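Local coordinates for protein (thiaminase I) (Bacillus subtilis, PDB 3THI), which breaks down thiamin by transferring its pyrimidine moiety from the thiazole to another base or nucleophile, at residues Thr2-Ile7 with Glu35-Asp40; Tyr68-Gly73 with Val266-Lys271; Asp23-Gln28 with Lys279-Val284. All blocks are in the same frame, centred on the assembly; numbering follows the deposited sequence.

How the contacts relate
From the N terminus, strand 2-6 leads into helix 14-28 and then strand 33-36, and contact 1 closes this first loop by laying the two strands side by side in parallel. Contact 3 starts within that loop, on residues 23-28, and ends far along the chain on residues 279-284, so it crosses contact 1. Contact 2 lies wholly within the span that contact 3 closes, bringing short strand 69-70 back to the end of strand 260-269, just before helix 275-286. V5 and L3 meet L281 between contacts 1 and 3, while F72 and V266 meet A282 between contacts 2 and 3. Helix 275-286 therefore joins strand 2-6, helix 14-28 and the short strand 69-70.

Contact 1. Residues Thr2-Ile7 with Glu35-Asp40; sequences TLKVAI and EFTDWD
Three backbone hydrogen bonds join T2-I7 to E35-D40 in parallel register, K4 beside E35 and V5 beside F36. E35 N gives to L3 O at 2.7 Å, V5 N to E35 O, and T37 N to V5 O at 2.8 Å. E35 O is gripped twice: V5 N and the T37 hydroxyl OG1 reach it from opposite faces of its carbonyl plane, OG1 at 3.2 Å. Beyond the last of these bonds the chains part and water takes over, one molecule linking I7 N to T37 O and a second linking W39 N to I7 O. The pairing closes a beta-alpha-beta unit, strand 2-6, helix 14-28, strand 33-36, whose helix touches F36 through Q18 and V21, consistent with the periplasmic-binding-protein type of fold. Among apolar contacts, I7 CG2 meets the edge of the F36 ring, 3.9 Å from CE2, the two side chains crossing at about a right angle. A6 CB abuts W39 CB at 3.6 Å; the indole meets F53 and gives NE1 to D45 O. For the charged pair, K4 and E35 run alongside each other and point the same way, both chains extended and E35 CG anti to the backbone N (chi1 -177°). K4 CE packs 3.8 Å from E35 OE2, but NZ stays 4.5 Å from that oxygen, too far for a salt bridge, and pairs instead with D49.

Contact 2. Residues Tyr68-Gly73 with Val266-Lys271; sequences YLLPFG and VSVNSK
The backbones of Y68-G73 and V266-K271 meet in a short antiparallel pairing, L69 opposite N269 as a non-hydrogen-bonded pair, with end-to-end directions 115° apart. S270 N gives to Y68 O at 2.8 Å, and L70 N gives to V268 O at 2.7 Å in a bent bond (145° at the hydrogen). A water accepts from V268 N and donates to L70 O, bridging the strands where they diverge. L70 and V268 lie alongside, pointing the same way: L70 CG is anti to the backbone N (chi1 -167°), and its CD2 reaches V268 CG1 at 3.9 Å. The other V268 methyl, CG2, packs 3.6 Å from F72 CZ, with the two side chains at about a right angle. F72 also turns the edge of its ring to S267 CA, and A282 of helix 275-286 touches the same ring. This short, weakly bonded strand 69-70 adds to the end of the long strand 260-269, whose other neighbours include strands 52-56 and 96-112. Both L69 methyls rest on S267, CD2 3.8 Å from S267 CB and CD1 3.8 Å from S267 OG; that hydroxyl is hydrogen-bonded to Y98 O. Next along this chain, N269 OD1 accepts from K271 N at 2.9 Å, an Asx turn, while N269 ND2 is hydrogen-bonded to L50 O. S270 CB rests 3.6 Å from L69 O, and S270 OG is hydrogen-bonded to G67 O.

Contact 3. Residues Asp23-Gln28 with Lys279-Val284; sequences DQWQRQ and KKLANV
The W25 indole lies against L281, whose CD1 sits over one face of the six-membered ring, 4.0 Å from its centroid and 27° off the normal, a CH-pi contact. W25 CZ3 also presses on the helix backbone, 3.4 Å from L281 CA. V284 takes the ring's edge with CG2, while its CG1 meets Q24 CB at 3.6 Å. Q28, its chain bent at chi2, comes at V284 from the opposite direction and sets NE2 3.4 Å from V284 CG2. With CG anti to the backbone N (chi1 178°), W25 reaches over to helix 275-286, and NE1 is tied to V32 O. With an alanine in place of W25, L281 CD1 and the V284 methyl would probably lose their packing partner and V32 O be left without its N-H mate. K280, its chain extended, sets CB 4.1 Å from W25 CZ3 and ends in a salt bridge with E29. The axes of 23-28 and 279-284 come within 9.9 Å, their N-to-C directions 132° apart, and both helices pack on strand 2-6, W25 and L281 meeting at L3, with helix 288-295 touching Q24.

Contact 1. Residues Thr2-Ile7 with Glu35-Asp40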
ATOM      1  N   THR A   2      11.852  -1.292 -28.046  1.00 19.09           N
ATOM      2  CA  THR A   2      11.903  -1.990 -26.776  1.00 20.89           C
ATOM      3  C   THR A   2      11.617  -0.970 -25.684  1.00 20.90           C
ATOM      4  O   THR A   2      12.204   0.115 -25.668  1.00 21.57           O
ATOM      5  CB  THR A   2      13.298  -2.639 -26.523  1.00 22.34           C
ATOM      6  OG1 THR A   2      13.524  -3.655 -27.504  1.00 25.07           O
ATOM      7  CG2 THR A   2      13.359  -3.280 -25.130  1.00 21.60           C
ATOM      8  N   LEU A   3      10.674  -1.290 -24.803  1.00 18.77           N
ATOM      9  CA  LEU A   3      10.345  -0.393 -23.697  1.00 20.78           C
ATOM     10  C   LEU A   3      10.841  -0.984 -22.380  1.00 18.52           C
ATOM     11  O   LEU A   3      10.659  -2.181 -22.127  1.00 19.04           O
ATOM     12  CB  LEU A   3       8.820  -0.119 -23.627  1.00 15.00           C
ATOM     13  CG  LEU A   3       8.146   0.669 -24.769  1.00 12.61           C
ATOM     14  CD1 LEU A   3       6.629   0.615 -24.629  1.00 15.16           C
ATOM     15  CD2 LEU A   3       8.602   2.114 -24.791  1.00 13.00           C
ATOM     16  N   LYS A   4      11.523  -0.159 -21.581  1.00 18.20           N
ATOM     17  CA  LYS A   4      12.011  -0.580 -20.270  1.00 17.16           C
ATOM     18  C   LYS A   4      10.899  -0.247 -19.278  1.00 19.18           C
ATOM     19  O   LYS A   4      10.460   0.909 -19.165  1.00 18.19           O
ATOM     20  CB  LYS A   4      13.319   0.113 -19.898  1.00 17.36           C
ATOM     21  CG  LYS A   4      14.498  -0.391 -20.702  1.00 20.11           C
ATOM     22  CD  LYS A   4      15.815   0.238 -20.271  1.00 24.68           C
ATOM     23  CE  LYS A   4      16.957  -0.285 -21.144  1.00 29.02           C
ATOM     24  NZ  LYS A   4      18.279   0.344 -20.867  1.00 33.66           N
ATOM     25  N   VAL A   5      10.423  -1.280 -18.593  1.00 18.16           N
ATOM     26  CA  VAL A   5       9.313  -1.153 -17.670  1.00 17.95           C
ATOM     27  C   VAL A   5       9.672  -1.698 -16.316  1.00 20.03           C
ATOM     28  O   VAL A   5      10.388  -2.693 -16.220  1.00 21.38           O
ATOM     29  CB  VAL A   5       8.111  -2.010 -18.144  1.00 21.13           C
ATOM     30  CG1 VAL A   5       6.804  -1.470 -17.584  1.00 16.85           C
ATOM     31  CG2 VAL A   5       8.078  -2.111 -19.647  1.00 26.05           C
ATOM     32  N   ALA A   6       9.118  -1.085 -15.278  1.00 19.01           N
ATOM     33  CA  ALA A   6       9.333  -1.542 -13.912  1.00 20.80           C
ATOM     34  C   ALA A   6       7.991  -1.637 -13.194  1.00 22.38           C
ATOM     35  O   ALA A   6       7.256  -0.646 -13.109  1.00 24.19           O
ATOM     36  CB  ALA A   6      10.264  -0.601 -13.160  1.00 15.18           C
ATOM     37  N   ILE A   7       7.635  -2.847 -12.763  1.00 21.43           N
ATOM     38  CA  ILE A   7       6.395  -3.060 -12.015  1.00 18.20           C
ATOM     39  C   ILE A   7       6.662  -2.752 -10.529  1.00 15.22           C
ATOM     40  O   ILE A   7       7.821  -2.601 -10.122  1.00 15.31           O
ATOM     41  CB  ILE A   7       5.816  -4.507 -12.219  1.00 17.45           C
ATOM     42  CG1 ILE A   7       6.852  -5.595 -11.923  1.00 15.73           C
ATOM     43  CG2 ILE A   7       5.319  -4.662 -13.631  1.00 17.49           C
ATOM     44  CD1 ILE A   7       7.037  -5.911 -10.463  1.00 16.51           C
ATOM     45  N   GLU A  35      11.291  -4.737 -21.511  1.00 23.50           N
ATOM     46  CA  GLU A  35      12.477  -5.122 -20.748  1.00 24.33           C
ATOM     47  C   GLU A  35      12.223  -4.757 -19.294  1.00 22.71           C
ATOM     48  O   GLU A  35      12.423  -3.611 -18.884  1.00 20.91           O
ATOM     49  CB  GLU A  35      13.744  -4.425 -21.254  1.00 27.83           C
ATOM     50  CG  GLU A  35      14.999  -4.884 -20.510  1.00 33.18           C
ATOM     51  CD  GLU A  35      16.296  -4.293 -21.055  1.00 39.15           C
ATOM     52  OE1 GLU A  35      16.452  -4.179 -22.293  1.00 38.84           O
ATOM     53  OE2 GLU A  35      17.173  -3.960 -20.227  1.00 43.08           O
ATOM     54  N   PHE A  36      11.732  -5.728 -18.530  1.00 20.86           N
ATOM     55  CA  PHE A  36      11.429  -5.506 -17.126  1.00 19.80           C
ATOM     56  C   PHE A  36      12.676  -5.257 -16.322  1.00 21.07           C
ATOM     57  O   PHE A  36      13.638  -6.025 -16.363  1.00 21.38           O
ATOM     58  CB  PHE A  36      10.627  -6.659 -16.555  1.00 16.05           C
ATOM     59  CG  PHE A  36       9.228  -6.732 -17.089  1.00 14.13           C
ATOM     60  CD1 PHE A  36       8.953  -7.430 -18.258  1.00 13.39           C
ATOM     61  CD2 PHE A  36       8.176  -6.107 -16.408  1.00 14.73           C
ATOM     62  CE1 PHE A  36       7.653  -7.515 -18.745  1.00 15.60           C
ATOM     63  CE2 PHE A  36       6.872  -6.180 -16.881  1.00 13.97           C
ATOM     64  CZ  PHE A  36       6.606  -6.890 -18.055  1.00 14.59           C
ATOM     65  N   THR A  37      12.647  -4.142 -15.608  1.00 24.50           N
ATOM     66  CA  THR A  37      13.755  -3.698 -14.784  1.00 26.31           C
ATOM     67  C   THR A  37      13.332  -3.659 -13.327  1.00 22.70           C
ATOM     68  O   THR A  37      12.148  -3.660 -13.018  1.00 23.98           O
ATOM     69  CB  THR A  37      14.173  -2.286 -15.213  1.00 30.82           C
ATOM     70  OG1 THR A  37      14.251  -2.238 -16.645  1.00 38.80           O
ATOM     71  CG2 THR A  37      15.527  -1.913 -14.623  1.00 34.75           C
ATOM     72  N   ASP A  38      14.306  -3.700 -12.433  1.00 21.06           N
ATOM     73  CA  ASP A  38      14.029  -3.627 -11.016  1.00 23.57           C
ATOM     74  C   ASP A  38      14.213  -2.169 -10.638  1.00 21.88           C
ATOM     75  O   ASP A  38      15.308  -1.630 -10.744  1.00 27.25           O
ATOM     76  CB  ASP A  38      15.017  -4.488 -10.231  1.00 29.38           C
ATOM     77  CG  ASP A  38      14.392  -5.759  -9.702  1.00 36.35           C
ATOM     78  OD1 ASP A  38      13.781  -6.507 -10.499  1.00 35.16           O
ATOM     79  OD2 ASP A  38      14.522  -6.012  -8.483  1.00 42.03           O
ATOM     80  N   TRP A  39      13.129  -1.512 -10.259  1.00 19.92           N
ATOM     81  CA  TRP A  39      13.209  -0.122  -9.871  1.00 17.04           C
ATOM     82  C   TRP A  39      12.293   0.119  -8.688  1.00 18.86           C
ATOM     83  O   TRP A  39      11.125  -0.274  -8.705  1.00 22.03           O
ATOM     84  CB  TRP A  39      12.832   0.786 -11.035  1.00 16.97           C
ATOM     85  CG  TRP A  39      12.839   2.245 -10.653  1.00 17.16           C
ATOM     86  CD1 TRP A  39      13.933   3.059 -10.524  1.00 15.56           C
ATOM     87  CD2 TRP A  39      11.698   3.053 -10.329  1.00 16.44           C
ATOM     88  NE1 TRP A  39      13.540   4.322 -10.140  1.00 15.75           N
ATOM     89  CE2 TRP A  39      12.176   4.343 -10.016  1.00 15.17           C
ATOM     90  CE3 TRP A  39      10.319   2.807 -10.275  1.00 13.76           C
ATOM     91  CZ2 TRP A  39      11.322   5.385  -9.655  1.00 15.87           C
ATOM     92  CZ3 TRP A  39       9.472   3.847  -9.914  1.00 16.71           C
ATOM     93  CH2 TRP A  39       9.979   5.121  -9.610  1.00 15.53           C
ATOM     94  N   ASP A  40      12.831   0.773  -7.668  1.00 17.33           N
ATOM     95  CA  ASP A  40      12.085   1.069  -6.449  1.00 18.90           C
ATOM     96  C   ASP A  40      12.017   2.581  -6.191  1.00 18.41           C
ATOM     97  O   ASP A  40      13.045   3.231  -5.987  1.00 18.67           O
ATOM     98  CB  ASP A  40      12.755   0.333  -5.279  1.00 19.53           C
ATOM     99  CG  ASP A  40      12.107   0.617  -3.932  1.00 21.24           C
ATOM    100  OD1 ASP A  40      10.933   1.047  -3.863  1.00 18.46           O
ATOM    101  OD2 ASP A  40      12.796   0.394  -2.925  1.00 21.46           O
TER
HETATM  102  O   HOH W   1       9.862  -4.787 -13.173  1.00 20.44           O
HETATM  103  O   HOH W   2      10.483  -3.100 -10.195  1.00 21.02           O

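Contact 2. Residues Tyr68-Gly73 with Val266-Lys271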
ATOM      1  N   TYR A  68      10.262  14.620 -13.956  1.00 16.68           N
ATOM      2  CA  TYR A  68      10.523  13.227 -14.324  1.00 16.96           C
ATOM      3  C   TYR A  68       9.384  12.543 -15.080  1.00 15.64           C
ATOM      4  O   TYR A  68       9.615  11.635 -15.878  1.00 12.07           O
ATOM      5  CB  TYR A  68      10.768  12.401 -13.059  1.00 16.19           C
ATOM      6  CG  TYR A  68      12.137  12.532 -12.471  1.00 16.02           C
ATOM      7  CD1 TYR A  68      13.259  12.226 -13.223  1.00 21.52           C
ATOM      8  CD2 TYR A  68      12.312  12.921 -11.150  1.00 20.55           C
ATOM      9  CE1 TYR A  68      14.531  12.300 -12.673  1.00 25.57           C
ATOM     10  CE2 TYR A  68      13.583  13.000 -10.587  1.00 22.40           C
ATOM     11  CZ  TYR A  68      14.686  12.687 -11.355  1.00 22.95           C
ATOM     12  OH  TYR A  68      15.948  12.756 -10.818  1.00 30.50           O
ATOM     13  N   LEU A  69       8.159  12.971 -14.799  1.00 15.40           N
ATOM     14  CA  LEU A  69       6.980  12.347 -15.372  1.00 14.01           C
ATOM     15  C   LEU A  69       6.304  13.044 -16.529  1.00 16.36           C
ATOM     16  O   LEU A  69       6.433  14.253 -16.711  1.00 15.82           O
ATOM     17  CB  LEU A  69       5.956  12.093 -14.269  1.00 11.69           C
ATOM     18  CG  LEU A  69       6.493  11.438 -12.994  1.00 10.43           C
ATOM     19  CD1 LEU A  69       5.327  11.150 -12.057  1.00 11.90           C
ATOM     20  CD2 LEU A  69       7.266  10.149 -13.314  1.00 10.79           C
ATOM     21  N   LEU A  70       5.623  12.231 -17.336  1.00 14.47           N
ATOM     22  CA  LEU A  70       4.884  12.695 -18.494  1.00 13.41           C
ATOM     23  C   LEU A  70       3.407  12.623 -18.105  1.00 13.84           C
ATOM     24  O   LEU A  70       2.897  11.556 -17.781  1.00 15.33           O
ATOM     25  CB  LEU A  70       5.174  11.799 -19.704  1.00 12.23           C
ATOM     26  CG  LEU A  70       4.690  12.368 -21.040  1.00 16.54           C
ATOM     27  CD1 LEU A  70       5.473  13.638 -21.364  1.00 12.35           C
ATOM     28  CD2 LEU A  70       4.847  11.319 -22.141  1.00 14.45           C
ATOM     29  N   PRO A  71       2.702  13.768 -18.126  1.00 15.19           N
ATOM     30  CA  PRO A  71       1.281  13.774 -17.756  1.00 12.89           C
ATOM     31  C   PRO A  71       0.364  13.038 -18.720  1.00 16.68           C
ATOM     32  O   PRO A  71       0.660  12.899 -19.915  1.00 17.66           O
ATOM     33  CB  PRO A  71       0.950  15.263 -17.694  1.00 12.99           C
ATOM     34  CG  PRO A  71       1.851  15.842 -18.768  1.00 11.42           C
ATOM     35  CD  PRO A  71       3.157  15.114 -18.526  1.00  9.35           C
ATOM     36  N   PHE A  72      -0.734  12.529 -18.171  1.00 17.79           N
ATOM     37  CA  PHE A  72      -1.746  11.836 -18.954  1.00 19.32           C
ATOM     38  C   PHE A  72      -2.934  12.782 -19.186  1.00 20.07           C
ATOM     39  O   PHE A  72      -3.568  13.243 -18.237  1.00 18.10           O
ATOM     40  CB  PHE A  72      -2.261  10.597 -18.214  1.00 18.21           C
ATOM     41  CG  PHE A  72      -1.259   9.485 -18.098  1.00 18.67           C
ATOM     42  CD1 PHE A  72      -0.291   9.507 -17.104  1.00 15.23           C
ATOM     43  CD2 PHE A  72      -1.313   8.389 -18.960  1.00 18.30           C
ATOM     44  CE1 PHE A  72       0.607   8.458 -16.961  1.00 14.79           C
ATOM     45  CE2 PHE A  72      -0.423   7.336 -18.827  1.00 13.93           C
ATOM     46  CZ  PHE A  72       0.542   7.371 -17.822  1.00 15.96           C
ATOM     47  N   GLY A  73      -3.192  13.123 -20.446  1.00 21.75           N
ATOM     48  CA  GLY A  73      -4.343  13.957 -20.746  1.00 17.82           C
ATOM     49  C   GLY A  73      -5.528  13.013 -20.640  1.00 16.58           C
ATOM     50  O   GLY A  73      -5.338  11.793 -20.620  1.00  9.44           O
ATOM     51  N   VAL A 266       1.042   3.916 -12.145  1.00 10.99           N
ATOM     52  CA  VAL A 266       1.905   3.669 -13.293  1.00 13.21           C
ATOM     53  C   VAL A 266       2.132   5.019 -13.966  1.00 13.11           C
ATOM     54  O   VAL A 266       1.169   5.694 -14.366  1.00 12.26           O
ATOM     55  CB  VAL A 266       1.255   2.704 -14.323  1.00 10.45           C
ATOM     56  CG1 VAL A 266       2.320   2.155 -15.261  1.00  7.60           C
ATOM     57  CG2 VAL A 266       0.495   1.590 -13.619  1.00  3.85           C
ATOM     58  N   SER A 267       3.400   5.424 -14.050  1.00 13.82           N
ATOM     59  CA  SER A 267       3.760   6.695 -14.671  1.00 13.28           C
ATOM     60  C   SER A 267       4.691   6.497 -15.856  1.00 13.30           C
ATOM     61  O   SER A 267       5.256   5.422 -16.033  1.00 11.04           O
ATOM     62  CB  SER A 267       4.367   7.652 -13.641  1.00 10.95           C
ATOM     63  OG  SER A 267       3.391   7.984 -12.668  1.00 11.57           O
ATOM     64  N   VAL A 268       4.812   7.535 -16.677  1.00 12.51           N
ATOM     65  CA  VAL A 268       5.647   7.505 -17.872  1.00 11.83           C
ATOM     66  C   VAL A 268       6.769   8.530 -17.756  1.00 13.43           C
ATOM     67  O   VAL A 268       6.553   9.663 -17.334  1.00 12.85           O
ATOM     68  CB  VAL A 268       4.802   7.818 -19.130  1.00  9.91           C
ATOM     69  CG1 VAL A 268       5.680   7.918 -20.355  1.00  6.41           C
ATOM     70  CG2 VAL A 268       3.724   6.763 -19.312  1.00  7.57           C
ATOM     71  N   ASN A 269       7.971   8.117 -18.132  1.00 13.63           N
ATOM     72  CA  ASN A 269       9.136   8.984 -18.082  1.00 13.82           C
ATOM     73  C   ASN A 269       8.977  10.135 -19.068  1.00 13.56           C
ATOM     74  O   ASN A 269       8.621   9.917 -20.218  1.00 11.18           O
ATOM     75  CB  ASN A 269      10.382   8.175 -18.435  1.00 14.24           C
ATOM     76  CG  ASN A 269      11.653   8.813 -17.931  1.00 12.36           C
ATOM     77  OD1 ASN A 269      11.859  10.017 -18.079  1.00 13.98           O
ATOM     78  ND2 ASN A 269      12.508   8.011 -17.317  1.00 11.83           N
ATOM     79  N   SER A 270       9.258  11.359 -18.630  1.00 16.23           N
ATOM     80  CA  SER A 270       9.138  12.512 -19.522  1.00 16.44           C
ATOM     81  C   SER A 270      10.156  12.437 -20.645  1.00 13.52           C
ATOM     82  O   SER A 270       9.973  13.050 -21.688  1.00 13.77           O
ATOM     83  CB  SER A 270       9.305  13.838 -18.762  1.00 20.69           C
ATOM     84  OG  SER A 270      10.604  13.971 -18.217  1.00 28.69           O
ATOM     85  N   LYS A 271      11.214  11.666 -20.429  1.00 15.53           N
ATOM     86  CA  LYS A 271      12.273  11.515 -21.414  1.00 18.45           C
ATOM     87  C   LYS A 271      12.063  10.344 -22.367  1.00 18.05           C
ATOM     88  O   LYS A 271      12.862  10.143 -23.278  1.00 21.64           O
ATOM     89  CB  LYS A 271      13.627  11.375 -20.716  1.00 19.91           C
ATOM     90  CG  LYS A 271      13.943  12.486 -19.717  1.00 26.09           C
ATOM     91  CD  LYS A 271      13.929  13.884 -20.359  1.00 30.18           C
ATOM     92  CE  LYS A 271      14.291  14.986 -19.344  1.00 23.75           C
ATOM     93  NZ  LYS A 271      15.647  14.783 -18.732  1.00 28.51           N
TER
HETATM   94  O   HOH W   3       3.434   9.959 -15.751  1.00 17.76           O

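Contact 3. Residues Asp23-Gln28 with Lys279-Val284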
ATOM      1  N   ASP A  23       1.779 -10.557 -21.055  1.00 17.88           N
ATOM      2  CA  ASP A  23       0.681 -11.190 -21.765  1.00 17.10           C
ATOM      3  C   ASP A  23      -0.296 -10.157 -22.315  1.00 17.68           C
ATOM      4  O   ASP A  23      -0.615 -10.172 -23.505  1.00 17.50           O
ATOM      5  CB  ASP A  23      -0.047 -12.172 -20.850  1.00 19.86           C
ATOM      6  CG  ASP A  23      -1.133 -12.945 -21.565  1.00 22.39           C
ATOM      7  OD1 ASP A  23      -1.014 -13.168 -22.794  1.00 27.29           O
ATOM      8  OD2 ASP A  23      -2.106 -13.336 -20.891  1.00 25.21           O
ATOM      9  N   GLN A  24      -0.756  -9.249 -21.459  1.00 15.82           N
ATOM     10  CA  GLN A  24      -1.695  -8.219 -21.899  1.00 16.27           C
ATOM     11  C   GLN A  24      -1.087  -7.246 -22.924  1.00 17.95           C
ATOM     12  O   GLN A  24      -1.784  -6.792 -23.840  1.00 18.60           O
ATOM     13  CB  GLN A  24      -2.270  -7.463 -20.704  1.00 13.88           C
ATOM     14  CG  GLN A  24      -3.105  -8.334 -19.794  1.00 13.77           C
ATOM     15  CD  GLN A  24      -4.354  -8.846 -20.470  1.00 17.17           C
ATOM     16  OE1 GLN A  24      -4.965  -8.154 -21.276  1.00 18.64           O
ATOM     17  NE2 GLN A  24      -4.749 -10.065 -20.134  1.00 22.22           N
ATOM     18  N   TRP A  25       0.203  -6.941 -22.783  1.00 15.90           N
ATOM     19  CA  TRP A  25       0.882  -6.050 -23.725  1.00 18.10           C
ATOM     20  C   TRP A  25       0.974  -6.712 -25.106  1.00 21.21           C
ATOM     21  O   TRP A  25       0.654  -6.092 -26.118  1.00 22.11           O
ATOM     22  CB  TRP A  25       2.288  -5.718 -23.237  1.00 14.31           C
ATOM     23  CG  TRP A  25       3.072  -4.833 -24.176  1.00 14.93           C
ATOM     24  CD1 TRP A  25       4.255  -5.138 -24.792  1.00 17.87           C
ATOM     25  CD2 TRP A  25       2.770  -3.477 -24.548  1.00 16.48           C
ATOM     26  NE1 TRP A  25       4.714  -4.056 -25.510  1.00 17.59           N
ATOM     27  CE2 TRP A  25       3.820  -3.025 -25.377  1.00 15.95           C
ATOM     28  CE3 TRP A  25       1.707  -2.606 -24.261  1.00 12.13           C
ATOM     29  CZ2 TRP A  25       3.849  -1.735 -25.917  1.00 12.86           C
ATOM     30  CZ3 TRP A  25       1.735  -1.324 -24.803  1.00 10.37           C
ATOM     31  CH2 TRP A  25       2.800  -0.903 -25.622  1.00 12.56           C
ATOM     32  N   GLN A  26       1.415  -7.971 -25.131  1.00 21.01           N
ATOM     33  CA  GLN A  26       1.549  -8.740 -26.371  1.00 23.16           C
ATOM     34  C   GLN A  26       0.254  -8.892 -27.164  1.00 22.98           C
ATOM     35  O   GLN A  26       0.285  -9.037 -28.385  1.00 23.58           O
ATOM     36  CB  GLN A  26       2.116 -10.132 -26.077  1.00 25.18           C
ATOM     37  CG  GLN A  26       3.620 -10.156 -25.878  1.00 32.35           C
ATOM     38  CD  GLN A  26       4.140 -11.526 -25.466  1.00 37.57           C
ATOM     39  OE1 GLN A  26       3.405 -12.339 -24.886  1.00 37.98           O
ATOM     40  NE2 GLN A  26       5.416 -11.785 -25.753  1.00 33.21           N
ATOM     41  N   ARG A  27      -0.882  -8.855 -26.473  1.00 26.08           N
ATOM     42  CA  ARG A  27      -2.177  -9.005 -27.129  1.00 27.97           C
ATOM     43  C   ARG A  27      -2.517  -7.863 -28.092  1.00 28.87           C
ATOM     44  O   ARG A  27      -3.174  -8.077 -29.117  1.00 26.03           O
ATOM     45  CB  ARG A  27      -3.290  -9.209 -26.086  1.00 28.55           C
ATOM     46  CG  ARG A  27      -3.144 -10.515 -25.297  1.00 29.83           C
ATOM     47  CD  ARG A  27      -4.388 -10.882 -24.492  1.00 36.31           C
ATOM     48  NE  ARG A  27      -4.156 -12.071 -23.665  1.00 40.50           N
ATOM     49  CZ  ARG A  27      -4.903 -12.432 -22.620  1.00 43.96           C
ATOM     50  NH1 ARG A  27      -5.951 -11.704 -22.258  1.00 42.71           N
ATOM     51  NH2 ARG A  27      -4.581 -13.509 -21.910  1.00 40.41           N
ATOM     52  N   GLN A  28      -2.020  -6.667 -27.788  1.00 28.16           N
ATOM     53  CA  GLN A  28      -2.275  -5.492 -28.614  1.00 26.79           C
ATOM     54  C   GLN A  28      -1.026  -4.914 -29.268  1.00 23.59           C
ATOM     55  O   GLN A  28      -1.111  -4.242 -30.284  1.00 24.41           O
ATOM     56  CB  GLN A  28      -3.034  -4.426 -27.806  1.00 33.64           C
ATOM     57  CG  GLN A  28      -2.696  -4.377 -26.306  1.00 39.15           C
ATOM     58  CD  GLN A  28      -3.934  -4.477 -25.400  1.00 42.25           C
ATOM     59  OE1 GLN A  28      -4.570  -5.532 -25.304  1.00 44.20           O
ATOM     60  NE2 GLN A  28      -4.259  -3.383 -24.717  1.00 39.65           N
ATOM     61  N   LYS A 279       2.393   5.460 -22.965  1.00 16.33           N
ATOM     62  CA  LYS A 279       1.083   5.740 -22.376  1.00 15.76           C
ATOM     63  C   LYS A 279       0.198   4.513 -22.561  1.00 14.71           C
ATOM     64  O   LYS A 279      -0.595   4.153 -21.688  1.00 12.19           O
ATOM     65  CB  LYS A 279       0.432   6.935 -23.074  1.00 16.25           C
ATOM     66  CG  LYS A 279       0.903   8.307 -22.604  1.00 13.81           C
ATOM     67  CD  LYS A 279       0.485   9.353 -23.628  1.00 15.07           C
ATOM     68  CE  LYS A 279       0.532  10.765 -23.071  1.00 20.92           C
ATOM     69  NZ  LYS A 279       1.859  11.189 -22.623  1.00 18.71           N
ATOM     70  N   LYS A 280       0.348   3.876 -23.716  1.00 14.77           N
ATOM     71  CA  LYS A 280      -0.421   2.695 -24.049  1.00 12.46           C
ATOM     72  C   LYS A 280      -0.061   1.570 -23.070  1.00 12.67           C
ATOM     73  O   LYS A 280      -0.937   0.870 -22.562  1.00 13.41           O
ATOM     74  CB  LYS A 280      -0.129   2.303 -25.495  1.00 16.56           C
ATOM     75  CG  LYS A 280      -1.214   1.457 -26.137  1.00 26.14           C
ATOM     76  CD  LYS A 280      -0.890   1.098 -27.571  1.00 28.02           C
ATOM     77  CE  LYS A 280      -2.037   0.312 -28.191  1.00 31.15           C
ATOM     78  NZ  LYS A 280      -1.715  -0.171 -29.567  1.00 32.34           N
ATOM     79  N   LEU A 281       1.232   1.422 -22.791  1.00 13.07           N
ATOM     80  CA  LEU A 281       1.724   0.413 -21.855  1.00 12.14           C
ATOM     81  C   LEU A 281       1.260   0.716 -20.429  1.00 10.45           C
ATOM     82  O   LEU A 281       0.824  -0.181 -19.707  1.00 11.01           O
ATOM     83  CB  LEU A 281       3.257   0.346 -21.910  1.00 15.74           C
ATOM     84  CG  LEU A 281       3.936  -0.623 -20.936  1.00 15.29           C
ATOM     85  CD1 LEU A 281       3.478  -2.060 -21.183  1.00 13.24           C
ATOM     86  CD2 LEU A 281       5.428  -0.506 -21.077  1.00 15.84           C
ATOM     87  N   ALA A 282       1.372   1.977 -20.018  1.00 10.72           N
ATOM     88  CA  ALA A 282       0.927   2.385 -18.687  1.00  8.82           C
ATOM     89  C   ALA A 282      -0.538   1.979 -18.489  1.00  9.62           C
ATOM     90  O   ALA A 282      -0.916   1.443 -17.454  1.00  8.20           O
ATOM     91  CB  ALA A 282       1.083   3.897 -18.526  1.00  9.86           C
ATOM     92  N   ASN A 283      -1.353   2.213 -19.511  1.00 11.70           N
ATOM     93  CA  ASN A 283      -2.763   1.861 -19.461  1.00 13.12           C
ATOM     94  C   ASN A 283      -2.991   0.365 -19.336  1.00 15.71           C
ATOM     95  O   ASN A 283      -3.848  -0.070 -18.562  1.00 14.85           O
ATOM     96  CB  ASN A 283      -3.492   2.422 -20.676  1.00 11.71           C
ATOM     97  CG  ASN A 283      -4.062   3.797 -20.410  1.00 15.07           C
ATOM     98  OD1 ASN A 283      -5.015   3.947 -19.641  1.00 14.29           O
ATOM     99  ND2 ASN A 283      -3.461   4.811 -21.010  1.00  9.77           N
ATOM    100  N   VAL A 284      -2.233  -0.416 -20.107  1.00 16.23           N
ATOM    101  CA  VAL A 284      -2.323  -1.876 -20.062  1.00 15.54           C
ATOM    102  C   VAL A 284      -1.950  -2.325 -18.644  1.00 14.03           C
ATOM    103  O   VAL A 284      -2.686  -3.068 -18.008  1.00 17.79           O
ATOM    104  CB  VAL A 284      -1.362  -2.548 -21.096  1.00 17.54           C
ATOM    105  CG1 VAL A 284      -1.227  -4.034 -20.810  1.00 16.79           C
ATOM    106  CG2 VAL A 284      -1.880  -2.349 -22.523  1.00 17.83           C
TER